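Local atomic coordinates of dTDP-4-dehydrorhamnose reductase (Yersinia enterocolitica, PDB entry 5U9C), a protein that probably catalyses the NADPH-dependent reduction of dTDP-4-dehydro-beta-L-rhamnose to dTDP-L-rhamnose, the product of the dTDP-L-rhamnose biosynthetic pathway. Residues K167-I172 and C230-L235; A196-N201 and K280-K285; L40-P45 and H62-T67; L85-I90 and L101-S106; K209-T214 and S268-A273. All blocks are in the same frame, centred on the assembly; numbering follows the deposited sequence.

From the N terminus, contact 3 comes first. It closes a short loop that runs through helix 48-55 and strand 59-62, and it joins two loops at the ends of strands. Contact 4 follows in series, closing the turn between helix 76-97 and strand 100-106 and laying that helix on that strand. These two touch through H62, which meets T87, I90 and L102. Contact 1 opens next at helix 168-177. Its segments alternate with those of contact 2, so the two cross, and they meet where A231 packs on L283. Contact 5 is nested inside the loop closed by contact 2 and also crosses contact 1. It ties the end of helix 196-209 and the link to strand 213-217 to the loop before helix 279-288.

Contact 1: K167-I172 and C230-L235; sequences KFVGKI and CAIGDL
I232 reaches across from helix 225-235 and meets V169 and I172 near the start of helix 168-177. Its CB already lies near I172 CG2. From there the side chain forks. The short branch, I232 CG2, meets I172 CG2 at 3.9 Å. The long branch runs through CG1, which stands anti to the carbonyl carbon (chi1 -65°). It then stays extended (chi2 165°), and this carries CD1 between V169 and I172. I232 CD1 lies 3.9 Å from V169 CG1 and 4.1 Å from I172 CG2. V169 CG2 is a little farther from the same methyl.

I172 turns its CG2 branch to I232. Its other branch, CG1, goes a different way and rests over one face of the F168 ring, toward the rim. I172 therefore joins the helix-helix contact to a ring on its own helix. V169 uses both methyls, with CG1 the nearer. The side chains cross at a slant rather than lying alongside.

The packing extends past these residues. I232 also touches I173 and I176 on helix 168-177, and V169 packs on Y286 of helix 279-288. F168 and K171 belong to a site where (R)-malate has been seen, but they do not touch I232.

All three touching residues are buried. No hydrogen bond or charge pair crosses between the segments. Residues 167-172 and 230-235 meet by van der Waals packing of methyl groups alone. The contact is held by shape and exclusion of water, with no directional bond.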
# COMPACT_ATOMS: atom_id res chain seq x y z
N LYS D 167 -18.96 18.26 -23.13
CA LYS D 167 -18.12 17.73 -22.07
C LYS D 167 -17.97 18.82 -20.98
O LYS D 167 -18.73 19.79 -20.95
CB LYS D 167 -16.75 17.35 -22.65
CG LYS D 167 -16.78 16.22 -23.66
CD LYS D 167 -17.42 14.97 -23.10
CE LYS D 167 -17.23 13.80 -24.06
NZ LYS D 167 -18.04 12.63 -23.63
N PHE D 168 -16.97 18.67 -20.12
CA PHE D 168 -16.76 19.60 -19.02
C PHE D 168 -16.75 21.08 -19.40
O PHE D 168 -17.49 21.86 -18.82
CB PHE D 168 -15.48 19.26 -18.23
CG PHE D 168 -15.32 20.10 -17.00
CD1 PHE D 168 -16.14 19.89 -15.88
CD2 PHE D 168 -14.37 21.11 -16.94
CE1 PHE D 168 -16.02 20.68 -14.73
CE2 PHE D 168 -14.23 21.91 -15.80
CZ PHE D 168 -15.07 21.70 -14.70
N VAL D 169 -15.91 21.46 -20.35
CA VAL D 169 -15.80 22.88 -20.73
C VAL D 169 -17.12 23.45 -21.27
O VAL D 169 -17.53 24.52 -20.84
CB VAL D 169 -14.64 23.14 -21.70
CG1 VAL D 169 -14.60 24.60 -22.15
CG2 VAL D 169 -13.34 22.79 -21.03
N GLY D 170 -17.76 22.73 -22.19
CA GLY D 170 -19.03 23.13 -22.76
C GLY D 170 -20.12 23.31 -21.71
O GLY D 170 -20.89 24.28 -21.77
N LYS D 171 -20.18 22.38 -20.75
CA LYS D 171 -21.17 22.46 -19.66
C LYS D 171 -20.95 23.67 -18.76
O LYS D 171 -21.91 24.33 -18.36
CB LYS D 171 -21.19 21.18 -18.82
CG LYS D 171 -21.85 20.02 -19.54
CD LYS D 171 -21.80 18.72 -18.73
CE LYS D 171 -20.38 18.15 -18.69
NZ LYS D 171 -20.30 16.85 -17.98
N ILE D 172 -19.69 23.95 -18.42
CA ILE D 172 -19.37 25.12 -17.62
C ILE D 172 -19.78 26.37 -18.40
O ILE D 172 -20.39 27.26 -17.84
CB ILE D 172 -17.87 25.20 -17.24
CG1 ILE D 172 -17.47 24.06 -16.29
CG2 ILE D 172 -17.53 26.56 -16.62
CD1 ILE D 172 -18.19 24.05 -14.95
N CYS D 230 -12.71 28.00 -12.77
CA CYS D 230 -12.33 29.38 -12.38
C CYS D 230 -11.70 30.15 -13.54
O CYS D 230 -12.00 31.33 -13.74
CB CYS D 230 -11.37 29.36 -11.19
SG CYS D 230 -12.13 28.84 -9.63
N ALA D 231 -10.85 29.49 -14.31
CA ALA D 231 -10.19 30.12 -15.46
C ALA D 231 -11.23 30.48 -16.54
O ALA D 231 -11.20 31.58 -17.08
CB ALA D 231 -9.09 29.22 -16.02
N ILE D 232 -12.15 29.56 -16.84
CA ILE D 232 -13.24 29.82 -17.81
C ILE D 232 -14.08 31.02 -17.31
O ILE D 232 -14.36 31.94 -18.08
CB ILE D 232 -14.13 28.58 -18.01
CG1 ILE D 232 -13.33 27.44 -18.66
CG2 ILE D 232 -15.34 28.90 -18.89
CD1 ILE D 232 -14.00 26.09 -18.55
N GLY D 233 -14.44 30.99 -16.03
CA GLY D 233 -15.18 32.06 -15.39
C GLY D 233 -14.54 33.42 -15.58
O GLY D 233 -15.25 34.40 -15.90
N ASP D 234 -13.22 33.50 -15.37
CA ASP D 234 -12.48 34.77 -15.57
C ASP D 234 -12.53 35.20 -17.03
O ASP D 234 -12.70 36.38 -17.32
CB ASP D 234 -11.01 34.65 -15.19
CG ASP D 234 -10.78 34.50 -13.69
OD1 ASP D 234 -11.69 34.76 -12.88
OD2 ASP D 234 -9.63 34.13 -13.34
N LEU D 235 -12.37 34.25 -17.94
CA LEU D 235 -12.39 34.55 -19.39
C LEU D 235 -13.74 35.06 -19.88
O LEU D 235 -13.78 35.86 -20.79
CB LEU D 235 -12.00 33.33 -20.20
CG LEU D 235 -10.52 32.95 -20.06
CD1 LEU D 235 -10.30 31.49 -20.41
CD2 LEU D 235 -9.68 33.89 -20.91

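Contact 2: A196-N201 and K280-K285; sequences AMQLCN and KSDLAK
Q198 on helix 196-209 and D282 on helix 279-288 make the polar contact between these segments. The amide nitrogen Q198 NE2 donates to D282 OD1 at 2.9 Å. The bond is weak, because the angle at the hydrogen is only 133°. The amide and carboxylate planes stand 78° apart, so the two groups do not pair in a flat, two-bond fashion. Q198 reaches across with its chain extended beyond CG (chi2 -179°).

A less favourable approach lies beside this bond. Q198 OE1 and D282 OD2 are 3.2 Å apart, and both are acceptors. OD2 is instead hydrogen-bonded to S219 OG and to the backbone N of S277, while Q198 adds its weak bond at OD1.

The contact bridges two helices of the reductase, whose parallel sheet is of the Rossmann type. Helix 196-209 leads into edge strand 213-217, while helix 279-288 lies close to the C terminus.

Of the apolar neighbours, P276 touches both Q198 and D282. The two helices pack in other directions too. L283 turns to helix 225-235, where it meets I228, A231 and I232, and L199 packs on L17 of helix 16-25.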
# COMPACT_ATOMS: atom_id res chain seq x y z
N ALA D 196 -7.68 19.33 -28.25
CA ALA D 196 -7.89 18.48 -29.42
C ALA D 196 -7.31 19.12 -30.69
O ALA D 196 -6.74 18.41 -31.52
CB ALA D 196 -9.37 18.13 -29.60
N MSE D 197 -7.44 20.44 -30.84
CA MSE D 197 -6.91 21.12 -32.05
C MSE D 197 -5.39 21.05 -32.11
O MSE D 197 -4.83 20.86 -33.19
CB MSE D 197 -7.45 22.54 -32.21
CG MSE D 197 -6.96 23.25 -33.49
SE MSE D 197 -7.43 22.33 -35.19
CE MSE D 197 -6.17 23.27 -36.39
N GLN D 198 -4.72 21.19 -30.97
CA GLN D 198 -3.24 21.08 -30.96
C GLN D 198 -2.83 19.64 -31.23
O GLN D 198 -1.88 19.39 -31.98
CB GLN D 198 -2.63 21.55 -29.63
CG GLN D 198 -2.75 23.03 -29.33
CD GLN D 198 -2.10 23.45 -27.99
OE1 GLN D 198 -2.11 22.69 -27.00
NE2 GLN D 198 -1.53 24.67 -27.97
N LEU D 199 -3.56 18.70 -30.63
CA LEU D 199 -3.28 17.27 -30.83
C LEU D 199 -3.46 16.91 -32.32
O LEU D 199 -2.66 16.16 -32.89
CB LEU D 199 -4.16 16.40 -29.93
CG LEU D 199 -4.04 14.88 -30.10
CD1 LEU D 199 -2.59 14.44 -29.99
CD2 LEU D 199 -4.91 14.17 -29.07
N CYS D 200 -4.48 17.49 -32.94
CA CYS D 200 -4.73 17.28 -34.37
C CYS D 200 -3.50 17.73 -35.19
O CYS D 200 -2.98 16.99 -36.01
CB CYS D 200 -5.96 18.08 -34.82
SG CYS D 200 -6.28 18.03 -36.60
N ASN D 201 -3.03 18.95 -34.94
CA ASN D 201 -1.87 19.47 -35.65
C ASN D 201 -0.65 18.56 -35.45
O ASN D 201 0.12 18.34 -36.41
CB ASN D 201 -1.57 20.90 -35.20
CG ASN D 201 -2.67 21.89 -35.59
OD1 ASN D 201 -3.38 21.69 -36.58
ND2 ASN D 201 -2.80 22.97 -34.82
N LYS D 280 -3.34 27.35 -19.03
CA LYS D 280 -4.15 28.57 -19.09
C LYS D 280 -4.21 29.19 -20.48
O LYS D 280 -5.27 29.62 -20.91
CB LYS D 280 -3.72 29.63 -18.08
CG LYS D 280 -4.29 29.42 -16.69
CD LYS D 280 -4.08 30.65 -15.83
CE LYS D 280 -4.79 30.51 -14.50
NZ LYS D 280 -4.67 31.76 -13.70
N SER D 281 -3.08 29.21 -21.18
CA SER D 281 -3.03 29.76 -22.54
C SER D 281 -3.80 28.88 -23.50
O SER D 281 -4.53 29.39 -24.33
CB SER D 281 -1.60 29.86 -23.06
OG SER D 281 -0.76 30.49 -22.13
N ASP D 282 -3.60 27.56 -23.43
CA ASP D 282 -4.30 26.63 -24.34
C ASP D 282 -5.82 26.66 -24.10
O ASP D 282 -6.60 26.63 -25.05
CB ASP D 282 -3.72 25.21 -24.22
CG ASP D 282 -2.26 25.12 -24.68
OD1 ASP D 282 -1.82 26.00 -25.45
OD2 ASP D 282 -1.55 24.17 -24.27
N LEU D 283 -6.22 26.73 -22.83
CA LEU D 283 -7.64 26.82 -22.50
C LEU D 283 -8.21 28.14 -23.03
O LEU D 283 -9.29 28.15 -23.60
CB LEU D 283 -7.86 26.75 -20.99
CG LEU D 283 -9.29 26.86 -20.47
CD1 LEU D 283 -10.12 25.69 -20.94
CD2 LEU D 283 -9.25 26.86 -18.95
N ALA D 284 -7.49 29.25 -22.83
CA ALA D 284 -7.96 30.58 -23.31
C ALA D 284 -8.25 30.57 -24.81
O ALA D 284 -9.30 31.03 -25.24
CB ALA D 284 -6.97 31.69 -22.96
N LYS D 285 -7.34 30.01 -25.61
CA LYS D 285 -7.54 29.92 -27.07
C LYS D 285 -8.82 29.14 -27.41
O LYS D 285 -9.58 29.52 -28.30
CB LYS D 285 -6.36 29.24 -27.76
CG LYS D 285 -5.06 30.04 -27.72
CD LYS D 285 -3.98 29.40 -28.60
CE LYS D 285 -4.37 29.39 -30.08
NZ LYS D 285 -3.36 28.73 -30.94

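Contact 3: L40-P45 and H62-T67; sequences LNLSVP and HFAAET
L42 carries most of this contact, with A64 next and H62 third. The leucine CG stands anti to its carbonyl carbon (chi1 -61°), and the side chain forks toward the 62-67 segment. Its CD1 methyl lies against the backbone where A64 joins A65. L42 CD1 is 3.6 Å from A65 N and 3.7 Å from A64 C. The same methyl, L42 CD1, meets A64 CB at 3.8 Å, so it covers both the peptide and the short side chain.

The other methyl, CD2, approaches the H62 ring at its edge, near the ring plane. L42 CD2 lies 4.2 Å from H62 CE1, a looser touch than the one at A64. The ring is fixed by partners beyond this pair: T11 OG1 bonds to ND1, and T87 OG1 to NE2. CE1 lies between these two held nitrogens, and this is the carbon that meets L42.

The backbone that presents L42 is itself braced. N41 to V44 form a type I beta turn, with V44 N bonded to N41 O. N41 OD1 takes S43 N at 2.9 Å, an Asx turn, and also S43 OG at 2.6 Å. Both donors come from the same face of the amide, well out of its plane.

The contact joins two loops that follow strands of the parallel sheet, one after 31-34 and one after 59-62. A64 lies near the glycine-rich turn of a probable Rossmann motif. Helix 76-97 runs close by: A86 packs on L42, N83 on A65 and Y82 on S43.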
# COMPACT_ATOMS: atom_id res chain seq x y z
N LEU D 40 -17.26 -0.78 -39.83
CA LEU D 40 -16.45 -1.14 -38.66
C LEU D 40 -17.21 -0.73 -37.41
O LEU D 40 -17.61 0.43 -37.26
CB LEU D 40 -15.07 -0.50 -38.74
CG LEU D 40 -14.03 -0.96 -37.70
CD1 LEU D 40 -12.61 -0.70 -38.17
CD2 LEU D 40 -14.28 -0.35 -36.33
N ASN D 41 -17.46 -1.70 -36.55
CA ASN D 41 -18.20 -1.52 -35.31
C ASN D 41 -17.36 -2.19 -34.21
O ASN D 41 -17.02 -3.37 -34.31
CB ASN D 41 -19.58 -2.17 -35.49
CG ASN D 41 -20.49 -2.04 -34.27
OD1 ASN D 41 -20.04 -1.76 -33.15
ND2 ASN D 41 -21.80 -2.27 -34.50
N LEU D 42 -17.00 -1.42 -33.18
CA LEU D 42 -16.20 -1.94 -32.07
C LEU D 42 -16.88 -3.11 -31.37
O LEU D 42 -16.19 -3.94 -30.79
CB LEU D 42 -15.87 -0.85 -31.05
CG LEU D 42 -15.05 0.34 -31.55
CD1 LEU D 42 -14.80 1.29 -30.40
CD2 LEU D 42 -13.75 -0.08 -32.17
N SER D 43 -18.21 -3.17 -31.42
CA SER D 43 -18.94 -4.28 -30.80
C SER D 43 -18.95 -5.54 -31.67
O SER D 43 -19.53 -6.52 -31.27
CB SER D 43 -20.38 -3.89 -30.48
OG SER D 43 -21.05 -3.59 -31.68
N VAL D 44 -18.37 -5.48 -32.87
CA VAL D 44 -18.25 -6.63 -33.75
C VAL D 44 -16.76 -6.74 -34.13
O VAL D 44 -16.38 -6.57 -35.29
CB VAL D 44 -19.15 -6.50 -35.01
CG1 VAL D 44 -19.13 -7.78 -35.83
CG2 VAL D 44 -20.59 -6.18 -34.62
N PRO D 45 -15.89 -7.02 -33.14
CA PRO D 45 -14.47 -7.13 -33.42
C PRO D 45 -14.12 -8.24 -34.42
O PRO D 45 -13.13 -8.12 -35.13
CB PRO D 45 -13.85 -7.43 -32.04
CG PRO D 45 -14.96 -7.98 -31.23
CD PRO D 45 -16.19 -7.29 -31.72
N HIS D 62 -6.51 5.03 -35.09
CA HIS D 62 -7.50 4.36 -34.26
C HIS D 62 -7.91 5.22 -33.08
O HIS D 62 -7.25 5.21 -32.05
CB HIS D 62 -6.99 2.99 -33.80
CG HIS D 62 -7.95 2.27 -32.92
ND1 HIS D 62 -9.31 2.32 -33.12
CD2 HIS D 62 -7.74 1.41 -31.90
CE1 HIS D 62 -9.91 1.57 -32.22
NE2 HIS D 62 -8.98 0.99 -31.47
N PHE D 63 -8.98 6.00 -33.28
CA PHE D 63 -9.48 6.91 -32.25
C PHE D 63 -10.77 6.40 -31.59
O PHE D 63 -11.14 6.90 -30.52
CB PHE D 63 -9.77 8.33 -32.80
CG PHE D 63 -8.62 8.99 -33.53
CD1 PHE D 63 -7.33 8.95 -33.05
CD2 PHE D 63 -8.87 9.77 -34.67
CE1 PHE D 63 -6.29 9.58 -33.73
CE2 PHE D 63 -7.84 10.44 -35.32
CZ PHE D 63 -6.55 10.35 -34.85
N ALA D 64 -11.46 5.44 -32.20
CA ALA D 64 -12.72 4.95 -31.61
C ALA D 64 -12.48 4.17 -30.31
O ALA D 64 -11.52 3.41 -30.20
CB ALA D 64 -13.50 4.10 -32.61
N ALA D 65 -13.35 4.38 -29.33
CA ALA D 65 -13.23 3.71 -28.04
C ALA D 65 -14.46 3.96 -27.21
O ALA D 65 -15.19 4.90 -27.49
CB ALA D 65 -12.03 4.24 -27.29
N GLU D 66 -14.69 3.13 -26.20
CA GLU D 66 -15.76 3.39 -25.24
C GLU D 66 -15.07 4.26 -24.20
O GLU D 66 -14.20 3.78 -23.47
CB GLU D 66 -16.31 2.13 -24.60
CG GLU D 66 -17.29 2.42 -23.47
CD GLU D 66 -18.44 3.31 -23.92
OE1 GLU D 66 -18.49 4.48 -23.49
OE2 GLU D 66 -19.23 2.86 -24.77
N THR D 67 -15.46 5.53 -24.13
CA THR D 67 -14.81 6.50 -23.25
C THR D 67 -15.64 6.94 -22.04
O THR D 67 -15.19 7.78 -21.27
CB THR D 67 -14.41 7.75 -24.06
OG1 THR D 67 -15.58 8.31 -24.64
CG2 THR D 67 -13.43 7.36 -25.19

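Contact 4: L85-I90 and L101-S106; sequences LATEQI and LLYLSS. With IMD (imidazole), chain H.
Chi1 of T87 (-62°) sets CG2 anti to the backbone N and aims this methyl at Y103. The tyrosine has its CG anti to the backbone N as well (chi1 178°). This carries the ring off the strand toward the helix, where its face meets the methyl. CG2 sits toward the rim of that face. T87 CG2 is 4.2 Å from the centroid of the Y103 ring and 24° off the normal, a CH-pi contact. The nearest ring atom is Y103 CE1, 3.9 Å from T87 CG2.

T87 OG1 is used differently. It bonds to the carbonyl of N83 one helical turn back, and H62 is its second partner. The hydroxyl is thus engaged while the methyl packs.

One helical turn on, I90 CG2 meets L101 CD1 at 4.0 Å, and the two side chains cross at about a right angle. All four residues are buried. Q89 faces another way. Q89 OE1 takes a weak bond of 3.3 Å from N1 of an imidazole, probably left from crystallisation.

V141 of helix 129-144 packs on both T87 and L101. Helix 76-97 lies against the strand that follows it, 100-106. This is the helix-on-sheet layer of a beta-alpha-beta unit in a Rossmann-type fold.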
# COMPACT_ATOMS: atom_id res chain seq x y z
N LEU D 85 -10.45 -5.96 -27.18
CA LEU D 85 -10.61 -6.92 -28.27
C LEU D 85 -10.64 -6.27 -29.66
O LEU D 85 -9.99 -6.76 -30.56
CB LEU D 85 -11.83 -7.82 -28.04
CG LEU D 85 -11.81 -8.59 -26.70
CD1 LEU D 85 -13.03 -9.48 -26.65
CD2 LEU D 85 -10.56 -9.42 -26.50
N ALA D 86 -11.38 -5.18 -29.83
CA ALA D 86 -11.43 -4.50 -31.11
C ALA D 86 -10.04 -3.98 -31.50
O ALA D 86 -9.63 -4.12 -32.64
CB ALA D 86 -12.44 -3.37 -31.10
N THR D 87 -9.32 -3.42 -30.54
CA THR D 87 -8.00 -2.84 -30.78
C THR D 87 -7.02 -3.95 -31.20
O THR D 87 -6.18 -3.73 -32.05
CB THR D 87 -7.52 -2.08 -29.54
OG1 THR D 87 -8.41 -1.00 -29.28
CG2 THR D 87 -6.11 -1.51 -29.72
N GLU D 88 -7.17 -5.15 -30.60
CA GLU D 88 -6.34 -6.29 -30.94
C GLU D 88 -6.51 -6.67 -32.41
O GLU D 88 -5.53 -6.96 -33.09
CB GLU D 88 -6.69 -7.49 -30.04
CG GLU D 88 -6.09 -8.85 -30.42
CD GLU D 88 -4.58 -8.94 -30.30
OE1 GLU D 88 -3.97 -8.06 -29.65
OE2 GLU D 88 -3.98 -9.90 -30.85
N GLN D 89 -7.75 -6.68 -32.89
CA GLN D 89 -7.99 -6.99 -34.31
C GLN D 89 -7.41 -5.91 -35.22
O GLN D 89 -6.85 -6.21 -36.27
CB GLN D 89 -9.46 -7.22 -34.57
CG GLN D 89 -9.98 -8.44 -33.81
CD GLN D 89 -9.29 -9.70 -34.24
OE1 GLN D 89 -9.28 -10.05 -35.42
NE2 GLN D 89 -8.71 -10.41 -33.28
N ILE D 90 -7.55 -4.65 -34.83
CA ILE D 90 -6.99 -3.54 -35.61
C ILE D 90 -5.46 -3.68 -35.69
O ILE D 90 -4.87 -3.51 -36.77
CB ILE D 90 -7.40 -2.18 -35.02
CG1 ILE D 90 -8.92 -1.99 -35.20
CG2 ILE D 90 -6.62 -1.05 -35.69
CD1 ILE D 90 -9.51 -0.78 -34.52
N LEU D 101 0.41 2.41 -37.45
CA LEU D 101 -0.78 2.52 -36.62
C LEU D 101 -0.64 3.52 -35.49
O LEU D 101 0.27 3.43 -34.66
CB LEU D 101 -1.09 1.15 -36.02
CG LEU D 101 -2.21 1.03 -34.98
CD1 LEU D 101 -3.55 1.47 -35.53
CD2 LEU D 101 -2.31 -0.41 -34.51
N LEU D 102 -1.60 4.43 -35.41
CA LEU D 102 -1.64 5.42 -34.36
C LEU D 102 -2.79 5.04 -33.45
O LEU D 102 -3.91 4.86 -33.92
CB LEU D 102 -1.82 6.84 -34.92
CG LEU D 102 -2.09 8.00 -33.95
CD1 LEU D 102 -1.20 8.01 -32.75
CD2 LEU D 102 -1.97 9.34 -34.67
N TYR D 103 -2.49 4.87 -32.18
CA TYR D 103 -3.50 4.51 -31.17
C TYR D 103 -3.60 5.65 -30.16
O TYR D 103 -2.61 6.03 -29.55
CB TYR D 103 -3.13 3.20 -30.45
CG TYR D 103 -4.07 2.76 -29.34
CD1 TYR D 103 -5.43 2.60 -29.58
CD2 TYR D 103 -3.59 2.39 -28.08
CE1 TYR D 103 -6.30 2.17 -28.58
CE2 TYR D 103 -4.45 1.95 -27.07
CZ TYR D 103 -5.80 1.83 -27.34
OH TYR D 103 -6.67 1.38 -26.39
N LEU D 104 -4.80 6.20 -30.03
CA LEU D 104 -5.04 7.25 -29.05
C LEU D 104 -5.34 6.59 -27.71
O LEU D 104 -6.33 5.89 -27.56
CB LEU D 104 -6.24 8.10 -29.47
CG LEU D 104 -6.68 9.18 -28.48
CD1 LEU D 104 -5.58 10.22 -28.31
CD2 LEU D 104 -7.97 9.82 -28.96
N SER D 105 -4.45 6.79 -26.73
CA SER D 105 -4.64 6.22 -25.38
C SER D 105 -4.94 7.34 -24.38
O SER D 105 -5.23 8.46 -24.78
CB SER D 105 -3.45 5.34 -24.96
OG SER D 105 -3.77 4.58 -23.78
N SER D 106 -4.84 7.03 -23.09
CA SER D 106 -5.28 7.95 -22.04
C SER D 106 -4.40 7.99 -20.81
O SER D 106 -3.75 7.01 -20.44
CB SER D 106 -6.68 7.47 -21.59
OG SER D 106 -7.16 8.13 -20.42
N1 IMD H . -8.40 -12.95 -36.66
C2 IMD H . -7.09 -12.62 -36.56
N3 IMD H . -6.41 -13.28 -37.52
C4 IMD H . -7.29 -14.03 -38.22
C5 IMD H . -8.54 -13.83 -37.68

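Contact 5: K209-T214 and S268-A273; sequences KRHTGT and SILSDA
H211 and L270 form the close part of this contact. They come from opposite directions, and both leucine methyls sit on one face of the imidazole, CD1 over the ring near its rim and CD2 by the CE1 corner. L270 CD1 is 4.1 Å from the centroid of the H211 ring and 18° off the normal, a CH-pi contact. L270 CD2 is nearer to a single atom, 3.5 Å from H211 CE1. The ring is brought there by its first torsion, which sets CG anti to the backbone N (chi1 -178°). L270 is buried, and F202 and W205 of helix 196-209 also pack on it.

Both residues lie at turns of the backbone. R210, with positive phi, is the C-prime residue of a Schellman motif that ends helix 196-209, so H211 follows directly from the helix end. The chain then enters edge strand 213-217 of the parallel sheet. On the other segment, L270 starts a type I beta turn to A273 and is the centre of an inverse gamma turn. K275 NZ bonds to the carbonyls of L270 and A273.

The outer part is looser. K209 and D272 are exposed, and K209 NZ stands 3.9 Å from D272 OD1, a long salt bridge. The lysine chain bends repeatedly to get there. D272 OD1 also takes a weak bond from W205 NE1. Farther out, I269 packs on I81 of another subunit.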
# COMPACT_ATOMS: atom_id res chain seq x y z
N LYS D 209 5.98 12.34 -40.64
CA LYS D 209 7.29 11.83 -40.20
C LYS D 209 7.29 10.36 -39.89
O LYS D 209 8.35 9.77 -39.75
CB LYS D 209 7.73 12.54 -38.90
CG LYS D 209 7.92 14.04 -39.01
CD LYS D 209 8.97 14.47 -40.04
CE LYS D 209 10.39 14.16 -39.59
NZ LYS D 209 10.82 14.98 -38.42
N ARG D 210 6.10 9.76 -39.78
CA ARG D 210 5.96 8.38 -39.33
C ARG D 210 6.68 8.21 -37.98
O ARG D 210 7.42 7.26 -37.78
CB ARG D 210 6.43 7.36 -40.38
CG ARG D 210 5.65 7.43 -41.69
CD ARG D 210 4.14 7.26 -41.49
NE ARG D 210 3.42 7.42 -42.76
CZ ARG D 210 3.23 6.45 -43.65
NH1 ARG D 210 2.59 6.71 -44.78
NH2 ARG D 210 3.69 5.22 -43.43
N HIS D 211 6.45 9.15 -37.07
CA HIS D 211 7.04 9.06 -35.73
C HIS D 211 6.51 7.81 -35.03
O HIS D 211 5.34 7.44 -35.21
CB HIS D 211 6.73 10.32 -34.90
CG HIS D 211 7.35 10.30 -33.55
ND1 HIS D 211 8.71 10.36 -33.37
CD2 HIS D 211 6.81 10.18 -32.32
CE1 HIS D 211 8.99 10.28 -32.08
NE2 HIS D 211 7.85 10.17 -31.42
N THR D 212 7.36 7.14 -34.26
CA THR D 212 6.98 5.91 -33.58
C THR D 212 7.28 5.92 -32.08
O THR D 212 8.10 6.69 -31.61
CB THR D 212 7.68 4.67 -34.19
OG1 THR D 212 9.09 4.83 -34.13
CG2 THR D 212 7.27 4.45 -35.66
N GLY D 213 6.62 5.03 -31.34
CA GLY D 213 6.83 4.91 -29.89
C GLY D 213 5.63 5.36 -29.08
O GLY D 213 4.51 5.26 -29.54
N THR D 214 5.89 5.82 -27.86
CA THR D 214 4.83 6.25 -26.93
C THR D 214 5.12 7.68 -26.48
O THR D 214 6.25 8.01 -26.08
CB THR D 214 4.72 5.30 -25.72
OG1 THR D 214 4.23 4.02 -26.17
CG2 THR D 214 3.72 5.83 -24.67
N SER D 268 10.12 17.37 -26.33
CA SER D 268 11.17 18.35 -26.67
C SER D 268 12.19 17.87 -27.71
O SER D 268 12.81 18.68 -28.36
CB SER D 268 11.90 18.82 -25.40
OG SER D 268 12.75 17.80 -24.91
N ILE D 269 12.39 16.57 -27.86
CA ILE D 269 13.34 16.10 -28.88
C ILE D 269 12.75 16.15 -30.30
O ILE D 269 13.50 16.04 -31.27
CB ILE D 269 13.97 14.71 -28.57
CG1 ILE D 269 12.93 13.60 -28.47
CG2 ILE D 269 14.79 14.77 -27.29
CD1 ILE D 269 13.53 12.25 -28.13
N LEU D 270 11.43 16.32 -30.42
CA LEU D 270 10.77 16.43 -31.73
C LEU D 270 10.83 17.92 -32.09
O LEU D 270 9.85 18.64 -31.98
CB LEU D 270 9.34 15.92 -31.63
CG LEU D 270 9.24 14.53 -31.01
CD1 LEU D 270 7.80 14.06 -31.05
CD2 LEU D 270 10.13 13.54 -31.74
N SER D 271 12.01 18.37 -32.50
CA SER D 271 12.28 19.81 -32.74
C SER D 271 11.26 20.60 -33.55
O SER D 271 10.88 21.69 -33.13
CB SER D 271 13.68 20.00 -33.34
OG SER D 271 13.82 19.27 -34.55
N ASP D 272 10.78 20.08 -34.67
CA ASP D 272 9.82 20.86 -35.47
C ASP D 272 8.34 20.47 -35.29
O ASP D 272 7.49 20.95 -36.03
CB ASP D 272 10.21 20.83 -36.96
CG ASP D 272 10.05 19.45 -37.58
OD1 ASP D 272 10.09 18.44 -36.84
OD2 ASP D 272 9.88 19.38 -38.82
N ALA D 273 8.03 19.62 -34.31
CA ALA D 273 6.65 19.21 -34.11
C ALA D 273 5.85 20.31 -33.42
O ALA D 273 6.40 21.02 -32.59
CB ALA D 273 6.58 17.96 -33.27